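Nucleotidyltransferase-like protein (Exiguobacterium sibiricum, PDB 3C18) is of unknown specific function but probably transfers nucleotides, and carries a helix-turn-helix domain of the kind that often binds DNA. Local coordinates at residues Pro49-Thr54 with Leu67-Glu72. Numbering follows the deposited sequence. Where two conformers were deposited one is given.
Sequences PSVEWT and LHLVHE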
# COMPACT_ATOMS: atom_id res chain seq x y z
N PRO A 49 17.09 7.24 17.79
CA PRO A 49 15.97 6.39 18.14
C PRO A 49 14.63 7.08 18.07
O PRO A 49 13.60 6.42 18.10
CB PRO A 49 16.27 5.98 19.57
CG PRO A 49 17.16 7.05 20.09
CD PRO A 49 18.02 7.38 18.92
N SER A 50 14.64 8.40 17.94
CA SER A 50 13.37 9.13 17.88
C SER A 50 12.92 9.24 16.44
O SER A 50 11.83 9.67 16.18
CB SER A 50 13.50 10.56 18.48
OG SER A 50 14.36 11.40 17.73
N VAL A 51 13.78 8.82 15.53
CA VAL A 51 13.54 9.00 14.10
C VAL A 51 13.06 7.76 13.34
O VAL A 51 13.61 6.66 13.47
CB VAL A 51 14.80 9.55 13.38
CG1 VAL A 51 14.54 9.57 11.88
CG2 VAL A 51 15.17 10.95 13.86
N GLU A 52 12.03 7.97 12.54
CA GLU A 52 11.60 6.99 11.58
C GLU A 52 11.99 7.56 10.21
O GLU A 52 12.96 7.14 9.56
CB GLU A 52 10.08 6.83 11.69
CG GLU A 52 9.58 5.43 11.36
CD GLU A 52 9.59 4.50 12.59
OE1 GLU A 52 8.90 4.84 13.59
OE2 GLU A 52 10.28 3.45 12.56
N TRP A 53 11.17 8.50 9.74
CA TRP A 53 11.52 9.29 8.56
C TRP A 53 10.83 10.65 8.62
O TRP A 53 9.64 10.74 8.89
CB TRP A 53 11.11 8.55 7.29
CG TRP A 53 10.99 9.43 6.09
CD1 TRP A 53 12.01 10.02 5.39
CD2 TRP A 53 9.78 9.86 5.45
NE1 TRP A 53 11.52 10.79 4.37
CE2 TRP A 53 10.15 10.71 4.39
CE3 TRP A 53 8.43 9.61 5.67
CZ2 TRP A 53 9.23 11.31 3.54
CZ3 TRP A 53 7.52 10.20 4.84
CH2 TRP A 53 7.92 11.02 3.76
N THR A 54 11.60 11.69 8.39
CA THR A 54 11.04 13.06 8.39
C THR A 54 11.74 13.93 7.37
O THR A 54 12.74 13.52 6.76
CB THR A 54 11.01 13.75 9.81
OG1 THR A 54 10.21 14.96 9.75
CG2 THR A 54 12.42 14.02 10.35
N LEU A 67 15.85 18.31 3.18
CA LEU A 67 16.55 17.34 3.99
C LEU A 67 15.63 16.19 4.42
O LEU A 67 14.63 16.38 5.14
CB LEU A 67 17.18 18.04 5.18
CG LEU A 67 18.21 17.25 5.97
CD1 LEU A 67 19.23 18.16 6.57
CD2 LEU A 67 17.50 16.44 7.05
N HIS A 68 16.00 15.00 3.95
CA HIS A 68 15.38 13.74 4.37
C HIS A 68 16.20 13.07 5.46
O HIS A 68 17.35 12.74 5.27
CB HIS A 68 15.16 12.81 3.18
CG HIS A 68 14.02 13.25 2.29
ND1 HIS A 68 12.90 12.47 2.08
CD2 HIS A 68 13.81 14.40 1.60
CE1 HIS A 68 12.06 13.11 1.27
NE2 HIS A 68 12.59 14.29 0.97
N LEU A 69 15.57 12.94 6.62
CA LEU A 69 16.15 12.32 7.81
C LEU A 69 15.46 10.97 7.95
O LEU A 69 14.25 10.91 8.13
CB LEU A 69 15.88 13.18 9.06
CG LEU A 69 16.62 12.77 10.34
CD1 LEU A 69 18.13 12.80 10.15
CD2 LEU A 69 16.23 13.64 11.50
N VAL A 70 16.25 9.90 7.80
CA VAL A 70 15.73 8.54 7.82
C VAL A 70 16.53 7.64 8.74
O VAL A 70 17.73 7.70 8.76
CB VAL A 70 15.78 7.92 6.42
CG1 VAL A 70 15.16 6.53 6.42
CG2 VAL A 70 15.06 8.84 5.43
N HIS A 71 15.83 6.80 9.48
CA HIS A 71 16.52 5.84 10.37
C HIS A 71 17.12 4.74 9.52
O HIS A 71 16.52 4.29 8.55
CB HIS A 71 15.55 5.24 11.39
CG HIS A 71 16.24 4.53 12.51
ND1 HIS A 71 16.85 3.31 12.34
CD2 HIS A 71 16.46 4.89 13.79
CE1 HIS A 71 17.39 2.93 13.48
NE2 HIS A 71 17.15 3.87 14.39
N GLU A 72 18.31 4.30 9.90
CA GLU A 72 19.05 3.27 9.18
C GLU A 72 18.25 2.01 8.93
O GLU A 72 18.45 1.35 7.92
CB GLU A 72 20.34 2.91 9.95
CG GLU A 72 21.19 1.89 9.24
CD GLU A 72 22.48 1.57 9.98
OE1 GLU A 72 22.79 2.26 10.96
OE2 GLU A 72 23.19 0.62 9.59
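Trp53 reaches along the strand toward His68, its indole NE1 giving a hydrogen bond to His68 ND1 at 3.2 Å. The bond is nearly straight and lies in the indole plane but enters tilted from the imidazole plane; the rings meet rim to rim, turned 34° apart. The other imidazole nitrogen, His68 NE2, is hydrogen-bonded to Asp36, so both ends of the ring are held. With CG anti to the backbone N (chi1 160°), the indole also sets its CD1 edge against Val70 CG2, 3.3 Å away. A phenylalanine in place of Trp53 would probably leave His68 ND1 without its indole donor and the imidazole less firmly oriented. On the other face, Thr54 CG2 packs alongside Leu69 CB at 3.8 Å, while Val51 CG2 comes crosswise onto Leu69 CD2. Backbone bonds pair Thr54 with Leu69 in both directions, and His71 N donates to Glu52 O at 2.9 Å. His71 then N-caps helix 72-81, its ND1 accepting from Gln73 N. The contact pairs the open end of the antiparallel hairpin 53-60/63-71 in the nucleotidyltransferase-like domain; 40-46 flanks 63-71 beyond, Trp78 of helix 72-81 meets Trp53 edge-to-face, and Glu245 of the second subunit binds Thr54 OG1.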